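Local coordinates for thiamine pyrophosphokinase (Bacillus subtilis, PDB 3LM8), which catalyses the ATP-dependent pyrophosphorylation of thiamine to thiamine diphosphate, releasing AMP, and takes part in thiamine salvage, at residues N124-L129 / H135-P140; R153-I158 / T170-P175; Y174-C179 / T186-N191. The protein carries 1 engineered substitution. One frame throughout, in Å; residues are numbered along the deposited sequence.

Contact 1: N124-L129 / H135-P140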
loop_
_atom_site.group_PDB
_atom_site.type_symbol
_atom_site.label_atom_id
_atom_site.label_comp_id
_atom_site.label_asym_id
_atom_site.label_seq_id
_atom_site.Cartn_x
_atom_site.Cartn_y
_atom_site.Cartn_z
ATOM N N ASN A 124 -6.881 5.951 11.547
ATOM C CA ASN A 124 -7.872 4.919 11.299
ATOM C C ASN A 124 -8.476 5.014 9.897
ATOM O O ASN A 124 -9.674 5.240 9.728
ATOM C CB ASN A 124 -8.980 4.968 12.357
ATOM C CG ASN A 124 -8.635 4.167 13.602
ATOM O OD1 ASN A 124 -9.466 4.000 14.499
ATOM N ND2 ASN A 124 -7.405 3.665 13.664
ATOM N N ILE A 125 -7.622 4.852 8.894
ATOM C CA ILE A 125 -8.043 4.871 7.499
ATOM C C ILE A 125 -7.320 3.722 6.799
ATOM O O ILE A 125 -6.101 3.604 6.886
ATOM C CB ILE A 125 -7.655 6.186 6.795
ATOM C CG1 ILE A 125 -8.319 7.375 7.482
ATOM C CG2 ILE A 125 -8.087 6.130 5.337
ATOM C CD1 ILE A 125 -7.964 8.707 6.858
ATOM N N LYS A 126 -8.073 2.869 6.114
ATOM C CA LYS A 126 -7.478 1.745 5.413
ATOM C C LYS A 126 -6.490 2.219 4.353
ATOM O O LYS A 126 -6.840 2.978 3.439
ATOM C CB LYS A 126 -8.570 0.884 4.779
ATOM C CG LYS A 126 -9.404 0.139 5.811
ATOM C CD LYS A 126 -10.620 -0.540 5.209
ATOM C CE LYS A 126 -11.378 -1.321 6.274
ATOM N NZ LYS A 126 -11.675 -0.479 7.469
ATOM N N ILE A 127 -5.247 1.773 4.505
ATOM C CA ILE A 127 -4.164 2.106 3.587
ATOM C C ILE A 127 -3.523 0.796 3.157
ATOM O O ILE A 127 -2.841 0.136 3.936
ATOM C CB ILE A 127 -3.109 2.980 4.282
ATOM C CG1 ILE A 127 -3.786 4.216 4.892
ATOM C CG2 ILE A 127 -2.020 3.377 3.290
ATOM C CD1 ILE A 127 -2.831 5.149 5.614
ATOM N N ARG A 128 -3.750 0.410 1.915
ATOM C CA ARG A 128 -3.209 -0.846 1.405
ATOM C C ARG A 128 -2.085 -0.569 0.422
ATOM O O ARG A 128 -2.228 0.295 -0.436
ATOM C CB ARG A 128 -4.336 -1.632 0.716
ATOM C CG ARG A 128 -3.871 -2.794 -0.121
ATOM C CD ARG A 128 -5.032 -3.490 -0.826
ATOM N NE ARG A 128 -5.938 -4.157 0.104
ATOM C CZ ARG A 128 -7.169 -3.742 0.380
ATOM N NH1 ARG A 128 -7.659 -2.654 -0.201
ATOM N NH2 ARG A 128 -7.914 -4.417 1.241
ATOM N N LEU A 129 -0.963 -1.272 0.555
ATOM C CA LEU A 129 0.150 -1.076 -0.384
ATOM C C LEU A 129 0.044 -2.206 -1.384
ATOM O O LEU A 129 -0.222 -3.338 -1.000
ATOM C CB LEU A 129 1.512 -1.155 0.309
ATOM C CG LEU A 129 1.784 -0.418 1.627
ATOM C CD1 LEU A 129 3.263 -0.611 1.962
ATOM C CD2 LEU A 129 1.435 1.070 1.525
ATOM N N HIS A 135 0.275 -7.463 -1.122
ATOM C CA HIS A 135 -0.703 -6.531 -0.585
ATOM C C HIS A 135 -0.326 -6.380 0.880
ATOM O O HIS A 135 -0.425 -7.320 1.664
ATOM C CB HIS A 135 -2.124 -7.088 -0.694
ATOM C CG HIS A 135 -2.708 -7.001 -2.068
ATOM N ND1 HIS A 135 -4.000 -7.389 -2.350
ATOM C CD2 HIS A 135 -2.180 -6.569 -3.237
ATOM C CE1 HIS A 135 -4.243 -7.196 -3.634
ATOM N NE2 HIS A 135 -3.155 -6.701 -4.196
ATOM N N ILE A 136 0.122 -5.197 1.253
ATOM C CA ILE A 136 0.520 -4.978 2.629
ATOM C C ILE A 136 -0.483 -4.089 3.328
ATOM O O ILE A 136 -0.994 -3.133 2.736
ATOM C CB ILE A 136 1.915 -4.328 2.692
ATOM C CG1 ILE A 136 2.917 -5.243 2.006
ATOM C CG2 ILE A 136 2.332 -4.109 4.144
ATOM C CD1 ILE A 136 4.149 -4.559 1.596
ATOM N N GLN A 137 -0.763 -4.405 4.588
ATOM C CA GLN A 137 -1.711 -3.626 5.373
ATOM C C GLN A 137 -1.416 -3.783 6.852
ATOM O O GLN A 137 -1.044 -4.859 7.321
ATOM C CB GLN A 137 -3.138 -4.082 5.089
ATOM C CG GLN A 137 -4.126 -2.957 4.896
ATOM C CD GLN A 137 -5.544 -3.468 4.690
ATOM O OE1 GLN A 137 -5.827 -4.193 3.730
ATOM N NE2 GLN A 137 -6.446 -3.093 5.595
HETATM N N MSE A 138 -1.572 -2.689 7.582
HETATM C CA MSE A 138 -1.330 -2.691 9.009
HETATM C C MSE A 138 -2.642 -2.563 9.747
HETATM O O MSE A 138 -3.563 -1.900 9.283
HETATM C CB MSE A 138 -0.409 -1.535 9.392
HETATM C CG MSE A 138 1.067 -1.890 9.368
HETATM SE SE MSE A 138 2.179 -0.492 10.111
HETATM C CE MSE A 138 0.886 0.394 11.245
ATOM N N PHE A 139 -2.736 -3.204 10.900
ATOM C CA PHE A 139 -3.963 -3.116 11.675
ATOM C C PHE A 139 -3.741 -2.866 13.152
ATOM O O PHE A 139 -2.796 -3.389 13.767
ATOM C CB PHE A 139 -4.797 -4.398 11.572
ATOM C CG PHE A 139 -5.263 -4.729 10.186
ATOM C CD1 PHE A 139 -4.413 -5.361 9.285
ATOM C CD2 PHE A 139 -6.570 -4.440 9.796
ATOM C CE1 PHE A 139 -4.857 -5.705 8.009
ATOM C CE2 PHE A 139 -7.027 -4.776 8.525
ATOM C CZ PHE A 139 -6.170 -5.413 7.623
ATOM N N PRO A 140 -4.601 -2.032 13.737
ATOM C CA PRO A 140 -4.508 -1.735 15.168
ATOM C C PRO A 140 -5.288 -2.880 15.827
ATOM O O PRO A 140 -5.849 -3.732 15.136
ATOM C CB PRO A 140 -5.241 -0.399 15.295
ATOM C CG PRO A 140 -6.309 -0.492 14.210
ATOM C CD PRO A 140 -5.518 -1.097 13.050
HETATM O O HOH W 1 -2.375 -0.033 6.447
#

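Contact 2: R153-I158 / T170-P175. With VIB (3-(4-amino-2-methyl-pyrimidin-5-ylmethyl)-5-(2-hydroxy-ethyl)-4-methyl-thiazol-3-ium), chain E.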
loop_
_atom_site.group_PDB
_atom_site.type_symbol
_atom_site.label_atom_id
_atom_site.label_comp_id
_atom_site.label_asym_id
_atom_site.label_seq_id
_atom_site.Cartn_x
_atom_site.Cartn_y
_atom_site.Cartn_z
ATOM N N ARG A 153 -1.939 -16.906 -2.589
ATOM C CA ARG A 153 -2.318 -17.882 -1.566
ATOM C C ARG A 153 -1.716 -17.745 -0.181
ATOM O O ARG A 153 -2.207 -18.358 0.773
ATOM C CB ARG A 153 -2.029 -19.299 -2.063
ATOM C CG ARG A 153 -0.558 -19.691 -2.063
ATOM C CD ARG A 153 -0.402 -21.101 -2.589
ATOM N NE ARG A 153 -1.208 -22.033 -1.808
ATOM C CZ ARG A 153 -1.851 -23.076 -2.320
ATOM N NH1 ARG A 153 -2.560 -23.871 -1.531
ATOM N NH2 ARG A 153 -1.794 -23.318 -3.623
ATOM N N TYR A 154 -0.651 -16.964 -0.063
ATOM C CA TYR A 154 -0.008 -16.795 1.234
ATOM C C TYR A 154 -0.436 -15.524 1.940
ATOM O O TYR A 154 -0.605 -14.474 1.325
ATOM C CB TYR A 154 1.511 -16.829 1.081
ATOM C CG TYR A 154 2.017 -18.066 0.368
ATOM C CD1 TYR A 154 2.175 -18.075 -1.016
ATOM C CD2 TYR A 154 2.328 -19.231 1.080
ATOM C CE1 TYR A 154 2.635 -19.207 -1.678
ATOM C CE2 TYR A 154 2.786 -20.368 0.429
ATOM C CZ TYR A 154 2.940 -20.352 -0.952
ATOM O OH TYR A 154 3.410 -21.470 -1.610
ATOM N N ILE A 155 -0.631 -15.651 3.247
ATOM C CA ILE A 155 -1.052 -14.554 4.104
ATOM C C ILE A 155 -0.105 -14.612 5.280
ATOM O O ILE A 155 -0.160 -15.568 6.042
ATOM C CB ILE A 155 -2.463 -14.800 4.649
ATOM C CG1 ILE A 155 -3.473 -14.795 3.508
ATOM C CG2 ILE A 155 -2.806 -13.771 5.721
ATOM C CD1 ILE A 155 -4.641 -15.725 3.758
ATOM N N SER A 156 0.758 -13.609 5.424
ATOM C CA SER A 156 1.706 -13.572 6.530
ATOM C C SER A 156 1.371 -12.445 7.499
ATOM O O SER A 156 0.829 -11.418 7.107
ATOM C CB SER A 156 3.123 -13.374 6.000
ATOM O OG SER A 156 3.498 -14.439 5.143
ATOM N N PHE A 157 1.698 -12.637 8.769
ATOM C CA PHE A 157 1.439 -11.615 9.781
ATOM C C PHE A 157 2.746 -11.279 10.473
ATOM O O PHE A 157 3.510 -12.168 10.838
ATOM C CB PHE A 157 0.437 -12.116 10.821
ATOM C CG PHE A 157 -0.971 -12.244 10.305
ATOM C CD1 PHE A 157 -1.710 -11.116 9.978
ATOM C CD2 PHE A 157 -1.564 -13.495 10.173
ATOM C CE1 PHE A 157 -3.023 -11.225 9.533
ATOM C CE2 PHE A 157 -2.871 -13.619 9.730
ATOM C CZ PHE A 157 -3.605 -12.484 9.409
ATOM N N ILE A 158 3.011 -9.992 10.655
ATOM C CA ILE A 158 4.242 -9.583 11.310
ATOM C C ILE A 158 4.004 -8.460 12.303
ATOM O O ILE A 158 3.404 -7.438 11.970
ATOM C CB ILE A 158 5.274 -9.132 10.271
ATOM C CG1 ILE A 158 5.445 -10.233 9.227
ATOM C CG2 ILE A 158 6.596 -8.828 10.950
ATOM C CD1 ILE A 158 6.299 -9.844 8.067
ATOM N N THR A 170 -8.448 -17.909 12.502
ATOM C CA THR A 170 -9.476 -18.890 12.197
ATOM C C THR A 170 -9.751 -18.958 10.713
ATOM O O THR A 170 -10.033 -17.939 10.086
ATOM C CB THR A 170 -10.784 -18.544 12.906
ATOM O OG1 THR A 170 -10.555 -18.495 14.319
ATOM C CG2 THR A 170 -11.845 -19.591 12.599
ATOM N N GLY A 171 -9.699 -20.168 10.164
ATOM C CA GLY A 171 -9.919 -20.360 8.742
ATOM C C GLY A 171 -8.556 -20.445 8.084
ATOM O O GLY A 171 -8.416 -20.397 6.856
ATOM N N PHE A 172 -7.536 -20.583 8.922
ATOM C CA PHE A 172 -6.163 -20.654 8.449
ATOM C C PHE A 172 -5.556 -22.052 8.559
ATOM O O PHE A 172 -5.910 -22.839 9.442
ATOM C CB PHE A 172 -5.290 -19.652 9.226
ATOM C CG PHE A 172 -5.647 -18.214 8.982
ATOM C CD1 PHE A 172 -4.757 -17.363 8.341
ATOM C CD2 PHE A 172 -6.876 -17.708 9.394
ATOM C CE1 PHE A 172 -5.083 -16.025 8.114
ATOM C CE2 PHE A 172 -7.213 -16.371 9.171
ATOM C CZ PHE A 172 -6.315 -15.532 8.531
ATOM N N LYS A 173 -4.634 -22.349 7.649
ATOM C CA LYS A 173 -3.952 -23.630 7.647
ATOM C C LYS A 173 -3.255 -23.801 8.990
ATOM O O LYS A 173 -3.224 -24.894 9.540
ATOM C CB LYS A 173 -2.930 -23.652 6.511
ATOM C CG LYS A 173 -2.056 -24.892 6.411
ATOM C CD LYS A 173 -1.352 -24.869 5.057
ATOM C CE LYS A 173 -0.417 -26.030 4.836
ATOM N NZ LYS A 173 0.071 -25.995 3.425
ATOM N N TYR A 174 -2.712 -22.703 9.515
ATOM C CA TYR A 174 -1.996 -22.705 10.792
ATOM C C TYR A 174 -2.728 -21.888 11.858
ATOM O O TYR A 174 -2.396 -20.736 12.104
ATOM C CB TYR A 174 -0.578 -22.146 10.589
ATOM C CG TYR A 174 0.308 -23.008 9.710
ATOM C CD1 TYR A 174 0.989 -24.111 10.236
ATOM C CD2 TYR A 174 0.465 -22.720 8.348
ATOM C CE1 TYR A 174 1.809 -24.906 9.431
ATOM C CE2 TYR A 174 1.279 -23.506 7.535
ATOM C CZ TYR A 174 1.950 -24.597 8.083
ATOM O OH TYR A 174 2.760 -25.371 7.282
ATOM N N PRO A 175 -3.726 -22.491 12.514
ATOM C CA PRO A 175 -4.521 -21.837 13.559
ATOM C C PRO A 175 -3.705 -21.286 14.724
ATOM O O PRO A 175 -2.550 -21.663 14.933
ATOM C CB PRO A 175 -5.479 -22.941 14.005
ATOM C CG PRO A 175 -5.658 -23.739 12.759
ATOM C CD PRO A 175 -4.233 -23.847 12.259
HETATM C CM2 VIB E . 0.860 -19.135 13.100
HETATM N N4A VIB E . 3.880 -22.555 11.611
HETATM C CM4 VIB E . 5.071 -22.089 6.264
HETATM O O1 VIB E . 8.781 -23.042 6.781
HETATM C C7 VIB E . 9.211 -21.709 6.487
HETATM C C6 VIB E . 7.989 -20.838 6.196
HETATM C C2 VIB E . 5.828 -20.670 9.610
HETATM S S1 VIB E . 7.409 -20.287 8.976
HETATM C C5 VIB E . 7.025 -20.882 7.383
HETATM C C4 VIB E . 5.733 -21.392 7.455
HETATM N N3 VIB E . 5.129 -21.261 8.638
HETATM C C7A VIB E . 3.759 -21.752 8.841
HETATM C C4A VIB E . 3.128 -21.498 11.319
HETATM N N3A VIB E . 2.423 -20.880 12.278
HETATM C C2A VIB E . 1.663 -19.814 11.989
HETATM N N1A VIB E . 1.600 -19.348 10.733
HETATM C C6A VIB E . 2.277 -19.926 9.756
HETATM C C5A VIB E . 3.074 -21.038 10.009
#

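Contact 3: Y174-C179 / T186-N191. With VIB (3-(4-amino-2-methyl-pyrimidin-5-ylmethyl)-5-(2-hydroxy-ethyl)-4-methyl-thiazol-3-ium), chain E.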
loop_
_atom_site.group_PDB
_atom_site.type_symbol
_atom_site.label_atom_id
_atom_site.label_comp_id
_atom_site.label_asym_id
_atom_site.label_seq_id
_atom_site.Cartn_x
_atom_site.Cartn_y
_atom_site.Cartn_z
ATOM N N TYR A 174 -2.712 -22.703 9.515
ATOM C CA TYR A 174 -1.996 -22.705 10.792
ATOM C C TYR A 174 -2.728 -21.888 11.858
ATOM O O TYR A 174 -2.396 -20.736 12.104
ATOM C CB TYR A 174 -0.578 -22.146 10.589
ATOM C CG TYR A 174 0.308 -23.008 9.710
ATOM C CD1 TYR A 174 0.989 -24.111 10.236
ATOM C CD2 TYR A 174 0.465 -22.720 8.348
ATOM C CE1 TYR A 174 1.809 -24.906 9.431
ATOM C CE2 TYR A 174 1.279 -23.506 7.535
ATOM C CZ TYR A 174 1.950 -24.597 8.083
ATOM O OH TYR A 174 2.760 -25.371 7.282
ATOM N N PRO A 175 -3.726 -22.491 12.514
ATOM C CA PRO A 175 -4.521 -21.837 13.559
ATOM C C PRO A 175 -3.705 -21.286 14.724
ATOM O O PRO A 175 -2.550 -21.663 14.933
ATOM C CB PRO A 175 -5.479 -22.941 14.005
ATOM C CG PRO A 175 -5.658 -23.739 12.759
ATOM C CD PRO A 175 -4.233 -23.847 12.259
ATOM N N LEU A 176 -4.345 -20.404 15.486
ATOM C CA LEU A 176 -3.744 -19.746 16.642
ATOM C C LEU A 176 -4.877 -19.309 17.568
ATOM O O LEU A 176 -5.853 -18.716 17.109
ATOM C CB LEU A 176 -2.964 -18.514 16.166
ATOM C CG LEU A 176 -1.496 -18.309 16.544
ATOM C CD1 LEU A 176 -0.690 -19.570 16.258
ATOM C CD2 LEU A 176 -0.956 -17.114 15.770
ATOM N N ASN A 177 -4.758 -19.590 18.864
ATOM C CA ASN A 177 -5.812 -19.196 19.813
ATOM C C ASN A 177 -5.267 -18.341 20.957
ATOM O O ASN A 177 -4.500 -18.830 21.789
ATOM C CB ASN A 177 -6.513 -20.445 20.375
ATOM C CG ASN A 177 -7.649 -20.106 21.340
ATOM O OD1 ASN A 177 -8.447 -19.195 21.099
ATOM N ND2 ASN A 177 -7.733 -20.854 22.434
ATOM N N ASN A 178 -5.678 -17.070 20.993
ATOM C CA ASN A 178 -5.238 -16.106 22.016
ATOM C C ASN A 178 -3.745 -16.239 22.306
ATOM O O ASN A 178 -3.303 -16.316 23.457
ATOM C CB ASN A 178 -6.056 -16.275 23.301
ATOM C CG ASN A 178 -7.418 -15.602 23.215
ATOM O OD1 ASN A 178 -8.299 -15.849 24.039
ATOM N ND2 ASN A 178 -7.590 -14.734 22.224
ATOM N N CYS A 179 -2.985 -16.241 21.216
ATOM C CA CYS A 179 -1.538 -16.386 21.219
ATOM C C CYS A 179 -0.826 -15.041 21.408
ATOM O O CYS A 179 -1.311 -13.999 20.969
ATOM C CB CYS A 179 -1.128 -17.028 19.883
ATOM S SG CYS A 179 0.548 -17.674 19.767
ATOM N N THR A 186 8.960 -14.596 13.384
ATOM C CA THR A 186 8.529 -14.875 12.019
ATOM C C THR A 186 7.733 -16.174 11.977
ATOM O O THR A 186 7.765 -16.911 10.989
ATOM C CB THR A 186 9.706 -14.983 11.048
ATOM O OG1 THR A 186 10.500 -16.125 11.378
ATOM C CG2 THR A 186 10.552 -13.741 11.125
ATOM N N LEU A 187 7.018 -16.442 13.066
ATOM C CA LEU A 187 6.186 -17.633 13.170
ATOM C C LEU A 187 4.948 -17.496 12.300
ATOM O O LEU A 187 4.556 -18.443 11.602
ATOM C CB LEU A 187 5.717 -17.846 14.607
ATOM C CG LEU A 187 4.562 -18.844 14.732
ATOM C CD1 LEU A 187 5.036 -20.196 14.221
ATOM C CD2 LEU A 187 4.084 -18.948 16.178
ATOM N N CYS A 188 4.343 -16.311 12.350
ATOM C CA CYS A 188 3.117 -16.042 11.610
ATOM C C CYS A 188 3.287 -15.677 10.133
ATOM O O CYS A 188 2.427 -15.029 9.533
ATOM C CB CYS A 188 2.316 -14.963 12.347
ATOM S SG CYS A 188 2.089 -15.334 14.124
ATOM N N ILE A 189 4.392 -16.112 9.543
ATOM C CA ILE A 189 4.659 -15.856 8.135
ATOM C C ILE A 189 4.324 -17.116 7.362
ATOM O O ILE A 189 4.445 -18.224 7.880
ATOM C CB ILE A 189 6.144 -15.511 7.892
ATOM C CG1 ILE A 189 6.459 -14.150 8.503
ATOM C CG2 ILE A 189 6.460 -15.532 6.400
ATOM C CD1 ILE A 189 7.893 -13.731 8.337
ATOM N N SER A 190 3.887 -16.931 6.123
ATOM C CA SER A 190 3.541 -18.044 5.255
ATOM C C SER A 190 2.350 -18.881 5.729
ATOM O O SER A 190 2.437 -20.110 5.820
ATOM C CB SER A 190 4.764 -18.944 5.049
ATOM O OG SER A 190 5.579 -18.450 4.002
ATOM N N ASN A 191 1.243 -18.214 6.038
ATOM C CA ASN A 191 0.037 -18.918 6.457
ATOM C C ASN A 191 -0.833 -18.995 5.206
ATOM O O ASN A 191 -0.495 -18.431 4.166
ATOM C CB ASN A 191 -0.691 -18.149 7.567
ATOM C CG ASN A 191 -1.486 -19.064 8.490
ATOM O OD1 ASN A 191 -1.691 -18.751 9.670
ATOM N ND2 ASN A 191 -1.940 -20.195 7.960
HETATM C CM2 VIB E . 0.860 -19.135 13.100
HETATM N N4A VIB E . 3.880 -22.555 11.611
HETATM C CM4 VIB E . 5.071 -22.089 6.264
HETATM O O1 VIB E . 8.781 -23.042 6.781
HETATM C C7 VIB E . 9.211 -21.709 6.487
HETATM C C6 VIB E . 7.989 -20.838 6.196
HETATM C C2 VIB E . 5.828 -20.670 9.610
HETATM S S1 VIB E . 7.409 -20.287 8.976
HETATM C C5 VIB E . 7.025 -20.882 7.383
HETATM C C4 VIB E . 5.733 -21.392 7.455
HETATM N N3 VIB E . 5.129 -21.261 8.638
HETATM C C7A VIB E . 3.759 -21.752 8.841
HETATM C C4A VIB E . 3.128 -21.498 11.319
HETATM N N3A VIB E . 2.423 -20.880 12.278
HETATM C C2A VIB E . 1.663 -19.814 11.989
HETATM N N1A VIB E . 1.600 -19.348 10.733
HETATM C C6A VIB E . 2.277 -19.926 9.756
HETATM C C5A VIB E . 3.074 -21.038 10.009
#

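Contact 1: N124-L129 / H135-P140
In Arg-128, CG stands on the far side of the CA-CB bond from the backbone N (chi1 167°), and a bend at chi3 then brings the guanidinium beside the amide of Gln-137 on the facing strand. Gln-137 reaches across with a chain extended beyond CG, placing its OE1 3.3 Å from NH2 of Arg-128. The two flat groups stand almost perpendicular, their planes 88° apart, and the donor angle is poor, so this is polar proximity rather than a hydrogen bond. A clear partner for the guanidinium is Gln-98, whose OE1 accepts from NH1. Lower on the glutamine, CG packs 3.5 Å from Ile-127 O.

The segments belong to the beta hairpin of strands 126-131 and 134-139, inside the large mixed sheet. Leu-129 and Ile-136 are an antiparallel hydrogen-bonded pair: Leu-129 N to Ile-136 O and Ile-136 N to Leu-129 O both measure 2.9 Å, the first with an N-H...O angle of 171°. Two residues before Leu-129 and two after Ile-136, a water takes the place of a direct bond. It donates to Ile-127 O at 2.6 Å and accepts from Met-138 N at 3.0 Å, bridging strands that are already separating; the CA atoms of Asn-124 and Pro-140 are 8.4 Å apart.

On the face of the sheet shared by Leu-129 and Ile-136, their CB atoms approach to 4.0 Å, and CG and CD1 of the leucine also lie against CB of the isoleucine. Helix 107-122 packs over this pair through Leu-117, with Phe-110 also touching Ile-136. Backbone bonds run outward from both strands, from Lys-126 and Arg-128 to Ile-97, from His-135 to Arg-211 and from Gln-137 to Met-209.

Contact 2: R153-I158 / T170-P175
The vitamin B1-binding part of the protein is a beta sandwich, and this contact lies between its layers: strand 154-158, at the edge of the large mixed sheet, faces the loop that leaves strand 167-170 of the four-stranded antiparallel sheet. The evidence for layer packing rather than strand pairing is the spacing, since the nearest CA atoms, those of Ile-155 and Phe-172, are 9.1 Å apart and side chains fill the interval.

Ile-155 and Phe-157, two residues apart on the strand, both direct their CB toward the loop and converge on Phe-172. The rings of Phe-157 and Phe-172 arrive from opposite directions, with CE2 of Phe-157 3.6 Å from CE1 of Phe-172. Their centroids are 5.9 Å apart and their planes inclined at 44°, an oblique meeting. Ile-155 meets the same phenylalanine differently: its CG2 branch, set opposite the backbone N, comes to the edge of the Phe-172 ring in the ring plane, 4.0 Å from CE1. One ring carbon thus touches both strand residues. Ile-146 packs against both Ile-155 and Phe-172, and Phe-200 meets the Phe-157 ring, extending the apolar layer.

Just before the start of the strand, Arg-153 forms a salt bridge with Glu-192, to which Lys-173 makes only a long, weak ion pair.

Beyond Lys-173 the loop enters the thiamine pocket, where the Tyr-174 ring lies against the ligand and the methylene carbon C7A sits over the centre of one ring face, 3.2 Å above the plane.

Contact 3: Y174-C179 / T186-N191
Thiamine is held here in a pocket with two walls, the start of strand 176-181 with Tyr-174 two residues before it, and the loop 186-191, which curls round the ligand from the other side. The walls meet directly at three places. At one, both branches of Leu-176 touch the pyrimidine methyl CM2, its CD1 at 3.5 Å from that carbon, and CD2 of Leu-176 also reaches SG of Cys-188 at 3.9 Å. At another, the amide of Asn-191 sits at the edge of the Tyr-174 ring, the planes 64° apart. The third is looser, CE2 of Tyr-174 standing 4.0 Å from Ser-190 O.

Loop carbonyls line much of the ligand. Leu-187 O is 3.2 Å from the pyrimidine nitrogen N1A, and Ile-189 O is 3.2 Å from N3 of the thiazolium, where its partial negative charge would be expected to suit the cationic ring. With CG turned away from the backbone N (chi1 165°) and chi2 at 62°, CD1 of Leu-187 comes 3.3 Å from N3A.

Backbone bonds fasten Cys-188 to Phe-157 and Asn-191 to Ile-155 of strand 154-159, while Leu-176 pairs with Leu-169 of strand 167-170.

In the fold
Contact 1 lies near the middle of the chain, about 7 Å from its centre, whereas contacts 2 and 3 lie about 19 and 23 Å out in the thiamine-binding half. Contacts 1 and 2 reach the same mixed sheet, through its inner hairpin and its edge strand, yet their nearest atoms stay about 6 Å apart. Contact 1, partly buried, rests on paired backbones and a bridging water; contact 2 is buried and wholly apolar where its segments meet; contact 3 is partly buried and built round a ligand. Contacts 2 and 3 share Tyr-174 and Pro-175, and a probable hydrogen bond from Ser-190 N to Ser-156 OG (2.7 Å) joins them.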